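Glycosyltransferase (Rickettsia africae, PDB 7MI0) probably transfers a sugar from an activated donor to an acceptor, as a GT-B-fold glycosyltransferase built of two Rossmann-like domains. Local coordinates at residues 21-27 against 51-57; 93-98 against 119-125; 223-229 against 295-300; 237-242 against 349-353; 331-335 against 364-368. All blocks are in the same frame, centred on the assembly; numbering follows the deposited sequence.

Contact 1 (21-27 against 51-57)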
# COMPACT_ATOMS: atom_id res chain seq x y z
N TYR A 21 10.30 21.61 -11.99
CA TYR A 21 9.20 21.06 -12.76
C TYR A 21 7.86 21.33 -12.08
O TYR A 21 7.79 21.62 -10.89
CB TYR A 21 9.35 19.54 -12.95
CG TYR A 21 10.70 19.08 -13.45
CD1 TYR A 21 11.33 19.71 -14.52
CD2 TYR A 21 11.37 18.02 -12.83
CE1 TYR A 21 12.57 19.28 -14.98
CE2 TYR A 21 12.61 17.59 -13.27
CZ TYR A 21 13.21 18.22 -14.34
OH TYR A 21 14.44 17.80 -14.78
N THR A 22 6.78 21.21 -12.86
CA THR A 22 5.43 21.30 -12.33
C THR A 22 4.74 19.97 -12.58
O THR A 22 4.51 19.59 -13.74
CB THR A 22 4.66 22.46 -12.96
OG1 THR A 22 5.39 23.67 -12.77
CG2 THR A 22 3.29 22.60 -12.31
N ILE A 23 4.41 19.25 -11.51
CA ILE A 23 3.81 17.93 -11.59
C ILE A 23 2.37 18.03 -11.10
O ILE A 23 2.13 18.35 -9.93
CB ILE A 23 4.59 16.89 -10.78
CG1 ILE A 23 6.07 16.91 -11.18
CG2 ILE A 23 3.97 15.52 -10.97
CD1 ILE A 23 6.30 16.64 -12.66
N LEU A 24 1.43 17.75 -11.99
CA LEU A 24 0.02 17.70 -11.67
C LEU A 24 -0.38 16.24 -11.49
O LEU A 24 -0.27 15.45 -12.43
CB LEU A 24 -0.80 18.38 -12.77
CG LEU A 24 -2.33 18.27 -12.78
CD1 LEU A 24 -2.92 18.74 -11.48
CD2 LEU A 24 -2.90 19.07 -13.94
N GLN A 25 -0.82 15.88 -10.29
CA GLN A 25 -1.30 14.53 -10.00
C GLN A 25 -2.82 14.53 -9.95
O GLN A 25 -3.44 15.43 -9.37
CB GLN A 25 -0.74 14.00 -8.68
CG GLN A 25 0.78 13.98 -8.59
CD GLN A 25 1.28 13.15 -7.42
OE1 GLN A 25 1.23 11.92 -7.46
NE2 GLN A 25 1.75 13.81 -6.37
N VAL A 26 -3.42 13.51 -10.55
CA VAL A 26 -4.87 13.36 -10.59
C VAL A 26 -5.24 12.12 -9.78
O VAL A 26 -4.79 11.01 -10.10
CB VAL A 26 -5.39 13.25 -12.04
CG1 VAL A 26 -6.89 13.41 -12.08
CG2 VAL A 26 -4.71 14.29 -12.92
N VAL A 27 -6.04 12.31 -8.74
CA VAL A 27 -6.42 11.24 -7.82
C VAL A 27 -7.90 10.94 -8.01
O VAL A 27 -8.71 11.87 -8.03
CB VAL A 27 -6.13 11.62 -6.35
CG1 VAL A 27 -6.46 10.45 -5.44
CG2 VAL A 27 -4.69 12.04 -6.20
N HIS A 51 10.32 21.92 -6.57
CA HIS A 51 9.37 21.68 -7.64
C HIS A 51 7.97 22.09 -7.19
O HIS A 51 7.72 22.32 -6.01
CB HIS A 51 9.40 20.21 -8.07
CG HIS A 51 10.74 19.74 -8.53
ND1 HIS A 51 11.39 20.26 -9.63
CD2 HIS A 51 11.57 18.79 -8.02
CE1 HIS A 51 12.55 19.66 -9.79
NE2 HIS A 51 12.69 18.77 -8.83
N THR A 52 7.06 22.17 -8.15
CA THR A 52 5.71 22.65 -7.86
C THR A 52 4.71 21.53 -8.01
O THR A 52 4.39 21.12 -9.14
CB THR A 52 5.35 23.83 -8.76
OG1 THR A 52 6.19 24.96 -8.46
CG2 THR A 52 3.89 24.22 -8.55
N PRO A 53 4.19 20.97 -6.92
CA PRO A 53 3.14 19.96 -7.04
C PRO A 53 1.76 20.60 -7.07
O PRO A 53 1.49 21.61 -6.41
CB PRO A 53 3.33 19.12 -5.76
CG PRO A 53 3.83 20.10 -4.77
CD PRO A 53 4.68 21.10 -5.54
N ILE A 54 0.89 20.00 -7.87
CA ILE A 54 -0.52 20.34 -7.92
C ILE A 54 -1.29 19.03 -7.92
O ILE A 54 -0.87 18.06 -8.56
CB ILE A 54 -0.87 21.18 -9.17
CG1 ILE A 54 -0.09 22.50 -9.17
CG2 ILE A 54 -2.37 21.47 -9.23
CD1 ILE A 54 -0.35 23.36 -10.39
N ILE A 55 -2.39 18.99 -7.18
CA ILE A 55 -3.21 17.78 -7.09
C ILE A 55 -4.64 18.13 -7.45
O ILE A 55 -5.27 18.99 -6.81
CB ILE A 55 -3.13 17.15 -5.69
CG1 ILE A 55 -1.73 16.60 -5.45
CG2 ILE A 55 -4.16 16.04 -5.55
CD1 ILE A 55 -1.48 16.16 -4.04
N ILE A 56 -5.16 17.48 -8.49
CA ILE A 56 -6.58 17.51 -8.80
C ILE A 56 -7.23 16.29 -8.17
O ILE A 56 -6.80 15.15 -8.39
CB ILE A 56 -6.81 17.54 -10.32
CG1 ILE A 56 -6.40 18.89 -10.90
CG2 ILE A 56 -8.26 17.26 -10.65
CD1 ILE A 56 -6.55 18.98 -12.40
N SER A 57 -8.27 16.53 -7.37
CA SER A 57 -8.96 15.47 -6.65
C SER A 57 -10.45 15.77 -6.66
O SER A 57 -10.88 16.89 -6.96
CB SER A 57 -8.43 15.35 -5.22
OG SER A 57 -9.35 14.67 -4.38
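Strands 22-26 and 52-57 pair in parallel through Thr22 with Thr52 to Val26 with Ile56, inside the seven-stranded sheet of the N-terminal Rossmann-like domain. With helix 35-48 between them in the chain they make a beta-alpha-beta unit of the GT-B fold; their short axes run 4.6 Å apart at 19°. The backbone ladder alternates as parallel strands do. Tyr21 O accepts from Thr52 N, Thr52 O from Ile23 N, Ile23 O from Ile54 N, and the zigzag runs on through Gln25 to Val27 N on Ile56 O at 3.0 Å. CA-H...O contacts fill the steps between, such as Leu24 CA to Ile54 O at 3.3 Å. On the face bearing Leu24, Ile54 and Ile56, Leu24 turns its CG anti to the backbone N (chi1 170°), which carries CD1 across to the neighbouring strand. CD1 lies 3.6 Å from Ile54 CG2 and 3.5 Å from Ile56 CG1, and helix 83-100 covers this side. Helix 35-48 packs on the other face, against Ile23, Gln25 and Ile55. At the start of the pair the rings of Tyr21 and His51 lie side by side, almost parallel but slid so far that they barely overlap. Beside the rings, Tyr21 N gives its hydrogen to His51 ND1 at 2.9 Å, tilted 18° from the imidazole plane.

Contact 2 (93-98 against 119-125)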
# COMPACT_ATOMS: atom_id res chain seq x y z
N ILE A 93 -8.70 20.76 -17.35
CA ILE A 93 -7.33 20.34 -17.04
C ILE A 93 -6.35 21.03 -17.98
O ILE A 93 -5.31 21.55 -17.55
CB ILE A 93 -7.21 18.81 -17.13
CG1 ILE A 93 -8.24 18.14 -16.22
CG2 ILE A 93 -5.80 18.36 -16.76
CD1 ILE A 93 -8.30 16.64 -16.36
N ALA A 94 -6.66 21.03 -19.28
CA ALA A 94 -5.78 21.68 -20.25
C ALA A 94 -5.56 23.15 -19.91
O ALA A 94 -4.44 23.66 -20.04
CB ALA A 94 -6.37 21.54 -21.65
N GLU A 95 -6.60 23.84 -19.46
CA GLU A 95 -6.42 25.23 -19.06
C GLU A 95 -5.58 25.34 -17.80
O GLU A 95 -4.77 26.27 -17.66
CB GLU A 95 -7.78 25.91 -18.88
CG GLU A 95 -8.49 26.17 -20.20
CD GLU A 95 -7.62 26.91 -21.21
OE1 GLU A 95 -6.99 27.92 -20.84
OE2 GLU A 95 -7.56 26.47 -22.38
N ILE A 96 -5.75 24.40 -16.87
CA ILE A 96 -4.85 24.33 -15.72
C ILE A 96 -3.41 24.11 -16.18
O ILE A 96 -2.48 24.76 -15.69
CB ILE A 96 -5.31 23.22 -14.75
CG1 ILE A 96 -6.53 23.67 -13.94
CG2 ILE A 96 -4.18 22.82 -13.81
CD1 ILE A 96 -7.31 22.52 -13.34
N ILE A 97 -3.22 23.19 -17.13
CA ILE A 97 -1.88 22.94 -17.66
C ILE A 97 -1.27 24.22 -18.19
O ILE A 97 -0.15 24.60 -17.81
CB ILE A 97 -1.94 21.85 -18.75
CG1 ILE A 97 -2.39 20.52 -18.16
CG2 ILE A 97 -0.58 21.70 -19.42
CD1 ILE A 97 -2.46 19.40 -19.18
N LYS A 98 -1.99 24.92 -19.07
CA LYS A 98 -1.46 26.16 -19.65
C LYS A 98 -1.19 27.20 -18.58
O LYS A 98 -0.23 27.97 -18.67
CB LYS A 98 -2.44 26.71 -20.69
CG LYS A 98 -2.67 25.80 -21.88
CD LYS A 98 -3.76 26.34 -22.79
CE LYS A 98 -4.03 25.40 -23.96
NZ LYS A 98 -2.80 25.15 -24.77
N ALA A 119 -6.15 16.02 -22.18
CA ALA A 119 -5.54 17.30 -21.82
C ALA A 119 -4.08 17.35 -22.23
O ALA A 119 -3.58 18.40 -22.66
CB ALA A 119 -5.68 17.55 -20.32
N THR A 120 -3.38 16.22 -22.12
CA THR A 120 -1.97 16.20 -22.50
C THR A 120 -1.78 16.06 -24.00
O THR A 120 -0.82 16.60 -24.55
CB THR A 120 -1.24 15.06 -21.77
OG1 THR A 120 -1.85 13.81 -22.10
CG2 THR A 120 -1.30 15.27 -20.27
N LYS A 121 -2.70 15.35 -24.68
CA LYS A 121 -2.63 15.23 -26.13
C LYS A 121 -2.69 16.60 -26.80
O LYS A 121 -2.08 16.81 -27.85
CB LYS A 121 -3.77 14.34 -26.64
CG LYS A 121 -3.88 14.22 -28.17
CD LYS A 121 -5.27 13.73 -28.61
CE LYS A 121 -5.56 14.08 -30.08
NZ LYS A 121 -7.02 14.16 -30.41
N TRP A 122 -3.40 17.55 -26.18
CA TRP A 122 -3.61 18.88 -26.74
C TRP A 122 -2.55 19.89 -26.33
O TRP A 122 -2.43 20.94 -26.98
CB TRP A 122 -4.98 19.41 -26.33
CG TRP A 122 -6.10 18.56 -26.79
CD1 TRP A 122 -6.08 17.64 -27.80
CD2 TRP A 122 -7.43 18.54 -26.25
NE1 TRP A 122 -7.32 17.05 -27.93
CE2 TRP A 122 -8.16 17.59 -26.99
CE3 TRP A 122 -8.07 19.23 -25.22
CZ2 TRP A 122 -9.51 17.31 -26.73
CZ3 TRP A 122 -9.40 18.96 -24.96
CH2 TRP A 122 -10.10 18.01 -25.71
N THR A 123 -1.81 19.63 -25.26
CA THR A 123 -0.83 20.56 -24.73
C THR A 123 0.56 19.94 -24.80
O THR A 123 0.75 18.82 -25.28
CB THR A 123 -1.18 20.96 -23.29
OG1 THR A 123 -1.18 19.79 -22.47
CG2 THR A 123 -2.56 21.59 -23.24
N ASN A 124 1.55 20.69 -24.32
CA ASN A 124 2.92 20.20 -24.28
C ASN A 124 3.17 19.23 -23.13
O ASN A 124 4.24 18.62 -23.09
CB ASN A 124 3.89 21.37 -24.19
CG ASN A 124 3.96 22.16 -25.47
OD1 ASN A 124 3.88 21.59 -26.56
ND2 ASN A 124 4.09 23.48 -25.35
N ALA A 125 2.21 19.08 -22.22
CA ALA A 125 2.41 18.23 -21.06
C ALA A 125 2.61 16.77 -21.47
O ALA A 125 2.23 16.35 -22.56
CB ALA A 125 1.23 18.35 -20.10
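Thr123 OG1 donates to Ala119 O at 2.8 Å, and Ile97 rests two methyls, CG2 and CD1, against the same hydroxyl oxygen. This is helix-helix packing within the N-terminal Rossmann-like domain of the GT-B fold, where helix 83-100 lies beside the end of helix 114-122 and the turn leading to strand 126-131. The Thr123 hydroxyl sits between its backbone N and carbonyl carbon (chi1 61°), a rotation that folds it back onto the preceding helical turn and ties the end of the helix to its exit. A weak bond from Ala125 N to Thr123 OG1, 3.5 Å long, adds to this local tie. Across the interface the contact is apolar. Small residues let the backbones come close, with the CA atoms of Ala94 and Ala119 only 4.7 Å apart. Ala119 CB fits against Ile93 CG2 at 3.7 Å, while Ala94 CB meets the Thr123 methyl CG2. On the sheet side, Ile97 also packs on Val105 of strand 104-107, linking the helix pair to the sheet. At the exposed edge of the interface, the Lys98 chain bends at its last torsion and brings NZ to 3.9 Å from Thr123 CG2.

Contact 3 (223-229 against 295-300)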
# COMPACT_ATOMS: atom_id res chain seq x y z
N SER A 223 -13.51 -9.80 4.06
CA SER A 223 -13.49 -11.26 4.00
C SER A 223 -12.19 -11.79 3.40
O SER A 223 -11.60 -12.75 3.92
CB SER A 223 -14.69 -11.79 3.21
OG SER A 223 -14.67 -11.32 1.87
N TRP A 224 -11.72 -11.18 2.32
CA TRP A 224 -10.54 -11.71 1.63
C TRP A 224 -9.23 -11.42 2.35
O TRP A 224 -8.17 -11.82 1.86
CB TRP A 224 -10.49 -11.15 0.20
CG TRP A 224 -10.47 -9.66 0.12
CD1 TRP A 224 -11.55 -8.82 0.11
CD2 TRP A 224 -9.31 -8.82 0.03
NE1 TRP A 224 -11.13 -7.51 0.02
CE2 TRP A 224 -9.76 -7.48 -0.03
CE3 TRP A 224 -7.93 -9.07 -0.00
CZ2 TRP A 224 -8.89 -6.40 -0.12
CZ3 TRP A 224 -7.06 -7.99 -0.09
CH2 TRP A 224 -7.55 -6.68 -0.15
N LYS A 225 -9.27 -10.75 3.51
CA LYS A 225 -8.06 -10.51 4.27
C LYS A 225 -7.56 -11.74 5.02
O LYS A 225 -6.38 -11.80 5.38
CB LYS A 225 -8.27 -9.37 5.27
CG LYS A 225 -8.12 -7.98 4.67
CD LYS A 225 -6.73 -7.74 4.10
CE LYS A 225 -6.60 -6.31 3.60
NZ LYS A 225 -5.28 -6.06 2.97
N GLY A 226 -8.43 -12.72 5.27
CA GLY A 226 -8.02 -13.97 5.87
C GLY A 226 -8.23 -14.11 7.37
O GLY A 226 -7.70 -15.06 7.96
N HIS A 227 -8.99 -13.21 7.99
CA HIS A 227 -9.25 -13.30 9.42
C HIS A 227 -9.77 -14.68 9.81
O HIS A 227 -9.31 -15.27 10.79
CB HIS A 227 -10.25 -12.22 9.85
CG HIS A 227 -9.70 -10.83 9.77
ND1 HIS A 227 -9.58 -10.15 8.58
CD2 HIS A 227 -9.24 -10.00 10.73
CE1 HIS A 227 -9.07 -8.95 8.81
NE2 HIS A 227 -8.85 -8.84 10.11
N LEU A 228 -10.72 -15.22 9.03
CA LEU A 228 -11.28 -16.53 9.36
C LEU A 228 -10.21 -17.62 9.35
O LEU A 228 -10.22 -18.52 10.20
CB LEU A 228 -12.40 -16.87 8.38
CG LEU A 228 -13.61 -15.93 8.38
CD1 LEU A 228 -14.58 -16.30 7.26
CD2 LEU A 228 -14.30 -15.95 9.73
N VAL A 229 -9.26 -17.54 8.40
CA VAL A 229 -8.21 -18.55 8.32
C VAL A 229 -7.29 -18.47 9.53
O VAL A 229 -6.87 -19.49 10.09
CB VAL A 229 -7.42 -18.41 7.01
CG1 VAL A 229 -6.35 -19.49 6.91
CG2 VAL A 229 -8.35 -18.46 5.81
N ALA A 295 -2.69 -12.52 5.97
CA ALA A 295 -3.29 -13.81 5.66
C ALA A 295 -4.25 -13.72 4.48
O ALA A 295 -5.17 -14.53 4.37
CB ALA A 295 -4.00 -14.38 6.89
N SER A 296 -4.04 -12.75 3.60
CA SER A 296 -4.98 -12.51 2.51
C SER A 296 -5.07 -13.72 1.61
O SER A 296 -4.05 -14.32 1.23
CB SER A 296 -4.55 -11.28 1.71
OG SER A 296 -4.33 -10.17 2.56
N ILE A 297 -6.30 -14.11 1.26
CA ILE A 297 -6.53 -15.25 0.38
C ILE A 297 -6.81 -14.83 -1.05
O ILE A 297 -6.95 -15.70 -1.92
CB ILE A 297 -7.67 -16.13 0.93
CG1 ILE A 297 -8.97 -15.33 1.00
CG2 ILE A 297 -7.30 -16.66 2.30
CD1 ILE A 297 -10.09 -16.07 1.67
N GLU A 298 -6.91 -13.53 -1.31
CA GLU A 298 -6.95 -12.97 -2.65
C GLU A 298 -5.78 -12.01 -2.82
O GLU A 298 -5.42 -11.31 -1.87
CB GLU A 298 -8.28 -12.25 -2.93
CG GLU A 298 -9.47 -13.22 -3.07
CD GLU A 298 -10.78 -12.53 -3.44
OE1 GLU A 298 -10.75 -11.46 -4.09
OE2 GLU A 298 -11.85 -13.06 -3.06
N PRO A 299 -5.15 -11.98 -3.99
CA PRO A 299 -3.85 -11.30 -4.11
C PRO A 299 -3.95 -9.81 -3.88
O PRO A 299 -4.97 -9.17 -4.17
CB PRO A 299 -3.42 -11.61 -5.55
CG PRO A 299 -4.71 -11.83 -6.27
CD PRO A 299 -5.63 -12.49 -5.29
N GLU A 300 -2.87 -9.25 -3.34
CA GLU A 300 -2.75 -7.82 -3.13
C GLU A 300 -1.59 -7.30 -3.96
O GLU A 300 -0.57 -7.98 -4.11
CB GLU A 300 -2.52 -7.49 -1.65
CG GLU A 300 -3.72 -7.81 -0.77
CD GLU A 300 -3.48 -7.46 0.68
OE1 GLU A 300 -2.66 -8.14 1.34
OE2 GLU A 300 -4.12 -6.49 1.15
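Trp224 reaches segment 295-300 with both backbone and ring. Its carbonyl O accepts Ile297 N at 3.0 Å, from a donor tilted 30° out of the carbonyl plane, and Ser296 CA lies against the same oxygen at 3.3 Å. Trp224 CB rests beside the Glu298 chain. The indole CG sits between the backbone N and the carbonyl carbon (chi1 57°), which turns the six-membered ring toward Glu300. There Glu300 CG approaches the indole edge in its plane, 3.4 Å from Trp224 CZ3, and the carboxylate plane stands 78° to the ring. Lys225 begins by pointing away, but its chain bends at chi2 and returns over the rim of one indole face toward Glu300. Their charged ends are paired as a salt bridge in the model, but the atoms are too close and the detail is doubtful. Ser296 OG reaches Glu300 OE1 in a weak bond. Gly226, at the N-cap of helix 227-235, has positive phi and lays its CA 3.3 Å from Ala295 O, with little room for a side chain. Three residues on, Val229 CG2 meets Ile297 CG2 at 4.1 Å. Two adjacent loops at the C-terminal strand ends of the second Rossmann-like domain thus pack together, and Glu300 is consistent with the first glutamate of the E-X7-E motif, which in relatives lies at the sugar-nucleotide donor site between the domains.

Contact 4 (237-242 against 349-353)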
# COMPACT_ATOMS: atom_id res chain seq x y z
N LEU A 237 -3.82 -24.00 17.83
CA LEU A 237 -2.77 -23.72 18.80
C LEU A 237 -3.36 -23.27 20.14
O LEU A 237 -2.75 -22.47 20.86
CB LEU A 237 -1.80 -22.66 18.26
CG LEU A 237 -1.23 -22.85 16.86
CD1 LEU A 237 -0.47 -21.61 16.44
CD2 LEU A 237 -0.33 -24.07 16.78
N LYS A 238 -4.55 -23.78 20.48
CA LYS A 238 -5.19 -23.42 21.74
C LYS A 238 -4.35 -23.81 22.96
O LYS A 238 -4.60 -23.29 24.06
CB LYS A 238 -6.58 -24.06 21.83
N HIS A 239 -3.38 -24.70 22.78
CA HIS A 239 -2.50 -25.09 23.88
C HIS A 239 -1.42 -24.04 24.15
O HIS A 239 -1.02 -23.85 25.30
CB HIS A 239 -1.86 -26.45 23.60
CG HIS A 239 -1.19 -26.54 22.26
ND1 HIS A 239 -1.87 -26.85 21.11
CD2 HIS A 239 0.11 -26.38 21.91
CE1 HIS A 239 -1.03 -26.86 20.09
NE2 HIS A 239 0.18 -26.58 20.55
N ARG A 240 -0.93 -23.36 23.12
CA ARG A 240 0.04 -22.30 23.35
C ARG A 240 -0.63 -21.10 23.99
O ARG A 240 -1.79 -20.79 23.72
CB ARG A 240 0.71 -21.88 22.04
CG ARG A 240 1.18 -23.02 21.16
CD ARG A 240 2.31 -23.79 21.79
NE ARG A 240 2.88 -24.75 20.85
CZ ARG A 240 3.65 -25.78 21.19
NH1 ARG A 240 3.96 -26.02 22.45
NH2 ARG A 240 4.12 -26.58 20.24
N ASP A 241 0.12 -20.42 24.85
CA ASP A 241 -0.32 -19.14 25.40
C ASP A 241 0.11 -18.03 24.45
O ASP A 241 1.28 -17.98 24.04
CB ASP A 241 0.26 -18.92 26.80
N PHE A 242 -0.82 -17.16 24.10
CA PHE A 242 -0.55 -16.05 23.18
C PHE A 242 -1.68 -15.04 23.31
O PHE A 242 -2.65 -15.24 24.05
CB PHE A 242 -0.40 -16.55 21.74
CG PHE A 242 -1.61 -17.27 21.21
CD1 PHE A 242 -2.65 -16.57 20.62
CD2 PHE A 242 -1.71 -18.65 21.31
CE1 PHE A 242 -3.76 -17.23 20.13
CE2 PHE A 242 -2.82 -19.32 20.83
CZ PHE A 242 -3.85 -18.61 20.24
N ILE A 349 3.17 -20.20 12.67
CA ILE A 349 3.05 -19.43 13.90
C ILE A 349 3.68 -20.20 15.05
O ILE A 349 4.37 -19.62 15.91
CB ILE A 349 1.58 -19.09 14.18
CG1 ILE A 349 1.01 -18.21 13.07
CG2 ILE A 349 1.43 -18.39 15.52
CD1 ILE A 349 -0.44 -17.86 13.26
N ASP A 350 3.48 -21.52 15.08
CA ASP A 350 4.11 -22.34 16.11
C ASP A 350 5.62 -22.29 15.99
O ASP A 350 6.33 -22.21 17.01
CB ASP A 350 3.59 -23.78 16.01
CG ASP A 350 3.76 -24.56 17.30
OD1 ASP A 350 3.50 -23.99 18.38
OD2 ASP A 350 4.12 -25.75 17.23
N TYR A 351 6.15 -22.32 14.76
CA TYR A 351 7.59 -22.23 14.58
C TYR A 351 8.14 -20.93 15.15
O TYR A 351 9.18 -20.92 15.81
CB TYR A 351 7.96 -22.35 13.10
CG TYR A 351 9.42 -22.03 12.83
CD1 TYR A 351 10.42 -22.95 13.14
CD2 TYR A 351 9.80 -20.82 12.27
CE1 TYR A 351 11.76 -22.67 12.89
CE2 TYR A 351 11.14 -20.53 12.03
CZ TYR A 351 12.10 -21.45 12.34
OH TYR A 351 13.42 -21.16 12.09
N CYS A 352 7.46 -19.81 14.89
CA CYS A 352 7.96 -18.53 15.36
C CYS A 352 7.97 -18.46 16.88
O CYS A 352 8.91 -17.92 17.49
CB CYS A 352 7.13 -17.40 14.77
SG CYS A 352 7.43 -17.20 13.01
N PHE A 353 6.94 -19.03 17.53
CA PHE A 353 6.96 -19.17 18.98
C PHE A 353 8.25 -19.85 19.44
O PHE A 353 8.90 -19.40 20.39
CB PHE A 353 5.75 -19.97 19.45
CG PHE A 353 4.44 -19.24 19.34
CD1 PHE A 353 4.41 -17.86 19.28
CD2 PHE A 353 3.24 -19.94 19.31
CE1 PHE A 353 3.20 -17.18 19.18
CE2 PHE A 353 2.03 -19.27 19.22
CZ PHE A 353 2.01 -17.89 19.15
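Arg240 and Asp350 provide the polar part of this contact, a side-on salt bridge between a type I turn (Leu237 to Arg240) and helix 342-355. Arg240 NE donates to Asp350 OD1 at 2.7 Å, and Arg240 NH2 to Asp350 OD2 at 3.1 Å. These two main bonds go one to each carboxylate oxygen, each through a syn lone pair; NH2 also makes a weak bond to OD1. The two flat groups are nearly coplanar, 20° apart, although OD1 lies 26° out of the guanidinium plane. Asp350 holds CG anti to its backbone N (chi1 -158°), which swings the carboxylate toward the arginine. His239 NE2 sits over the rim of one guanidinium face and near the aspartate. Two bonds of this kind would fix the rotation of both groups near the surface. The apolar part is made by Leu237, Phe242 and Phe353. Leu237 spreads its methyls over the helix, CD1 against Ile349 CG2 at 3.9 Å and CD2 against Asp350 CB at 4.0 Å. Phe353 takes three neighbours along its ring: Arg240 CB near CE2, Leu237 CD1, and Phe242 CB, which comes to 3.8 Å from CZ. Turn and helix belong to the C-terminal Rossmann-like domain of the GT-B fold: the turn joins helix 227-235 to strand 243-247, Ile349, Phe242 and Phe353 all rest on Ile215 of strand 214-218, and Ile349 also touches Leu230 and Leu234 of helix 227-235.

Contact 5 (331-335 against 364-368); sequences NITGF and IQEAA
Ile364 meets the chain of 331-335 with backbone and both side-chain branches, at the place where helix 359-375 crosses the loop leading into strand 335-337 of the C-terminal Rossmann-like domain. Its CA-H points at Ile332 O from 3.5 Å, and the CG2 methyl lies 3.4 Å from the same oxygen. The other branch extends fully (chi2 -180°), which takes CD1 to Phe335, 3.8 Å from CZ; the two side chains cross at about a right angle. Nearly one turn further on, Ala367 sets CB against Ile332 O and the Thr333 methyl, while its carbonyl O faces Thr333 CG2 at 3.4 Å. Ala368 brings the backbones closest, its CA 4.5 Å from that of Thr333, with CB resting 3.7 Å from Thr333 O. The loop is tied internally by Asn331 N to Gly334 O at 2.7 Å. Two polar groups of Thr333 have partners elsewhere: OG1 bonds Asn329 N, and O accepts from Gln310 NE2. Contact between helix and loop therefore rests on methyl groups and C-H hydrogens laid against carbonyl oxygens, with shape rather than directed polar bonds fitting one to the other.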
# COMPACT_ATOMS: atom_id res chain seq x y z
N ASN A 331 12.44 -17.34 4.93
CA ASN A 331 13.31 -17.87 5.99
C ASN A 331 14.54 -17.00 6.24
O ASN A 331 15.50 -17.45 6.86
CB ASN A 331 13.73 -19.31 5.70
CG ASN A 331 12.57 -20.28 5.75
OD1 ASN A 331 11.64 -20.10 6.53
ND2 ASN A 331 12.61 -21.30 4.90
N ILE A 332 14.53 -15.75 5.78
CA ILE A 332 15.69 -14.89 5.96
C ILE A 332 15.24 -13.51 6.44
O ILE A 332 15.79 -12.97 7.41
CB ILE A 332 16.51 -14.81 4.66
CG1 ILE A 332 17.34 -16.09 4.52
CG2 ILE A 332 17.37 -13.56 4.63
CD1 ILE A 332 18.16 -16.15 3.26
N THR A 333 14.24 -12.93 5.79
CA THR A 333 13.64 -11.70 6.27
C THR A 333 12.18 -11.87 6.67
O THR A 333 11.53 -10.89 7.04
CB THR A 333 13.76 -10.59 5.22
OG1 THR A 333 13.28 -11.07 3.96
CG2 THR A 333 15.21 -10.18 5.09
N GLY A 334 11.67 -13.09 6.63
CA GLY A 334 10.28 -13.36 6.93
C GLY A 334 9.92 -14.74 6.43
O GLY A 334 10.78 -15.52 6.02
N PHE A 335 8.62 -15.04 6.46
CA PHE A 335 8.15 -16.37 6.11
C PHE A 335 6.94 -16.30 5.18
O PHE A 335 6.06 -15.46 5.36
CB PHE A 335 7.78 -17.16 7.37
CG PHE A 335 8.83 -17.10 8.44
CD1 PHE A 335 9.94 -17.93 8.40
CD2 PHE A 335 8.71 -16.21 9.50
CE1 PHE A 335 10.91 -17.87 9.38
CE2 PHE A 335 9.67 -16.15 10.49
CZ PHE A 335 10.77 -16.98 10.43
N ILE A 364 16.93 -12.74 11.83
CA ILE A 364 15.87 -12.45 10.87
C ILE A 364 15.27 -11.07 11.12
O ILE A 364 14.98 -10.33 10.17
CB ILE A 364 14.79 -13.55 10.94
CG1 ILE A 364 15.40 -14.91 10.59
CG2 ILE A 364 13.62 -13.19 10.05
CD1 ILE A 364 14.41 -16.04 10.64
N GLN A 365 15.06 -10.71 12.38
CA GLN A 365 14.49 -9.41 12.69
C GLN A 365 15.40 -8.28 12.23
O GLN A 365 14.94 -7.31 11.61
CB GLN A 365 14.19 -9.31 14.19
CG GLN A 365 13.05 -10.19 14.61
CD GLN A 365 12.93 -10.33 16.10
OE1 GLN A 365 13.81 -9.89 16.86
NE2 GLN A 365 11.85 -10.96 16.55
N GLU A 366 16.70 -8.39 12.53
CA GLU A 366 17.66 -7.40 12.04
C GLU A 366 17.67 -7.37 10.52
O GLU A 366 17.61 -6.29 9.91
CB GLU A 366 19.05 -7.71 12.58
CG GLU A 366 19.21 -7.55 14.08
CD GLU A 366 18.96 -6.14 14.56
OE1 GLU A 366 19.26 -5.19 13.80
OE2 GLU A 366 18.47 -5.98 15.70
N ALA A 367 17.73 -8.54 9.89
CA ALA A 367 17.76 -8.60 8.43
C ALA A 367 16.51 -7.99 7.81
O ALA A 367 16.57 -7.46 6.70
CB ALA A 367 17.91 -10.05 7.97
N ALA A 368 15.38 -8.04 8.53
CA ALA A 368 14.13 -7.55 7.98
C ALA A 368 14.14 -6.03 7.85
O ALA A 368 13.77 -5.49 6.81
CB ALA A 368 12.95 -8.01 8.84

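The five contacts fall into the two Rossmann-like domains of a GT-B fold. Contact 1 closes before contact 2 opens, and both precede contacts 3 to 5. Contacts 1 and 2 belong to the N-terminal domain, their centres 13 Å apart; they touch where Leu24 and Ile56 pack on Ile93 and Ile96 of helix 83-100. Contacts 3, 4 and 5 lie around the six-stranded C-terminal sheet, with centres 19 to 22 Å apart. Contact 4 interleaves with contacts 3 and 5, and touches contact 5 through Cys352 and Tyr351 against Phe335. Contacts 1 and 3 are about 18 Å apart at nearest atoms; helix 378-393 returns to the N-terminal domain beside contact 1, as in GT-B enzymes.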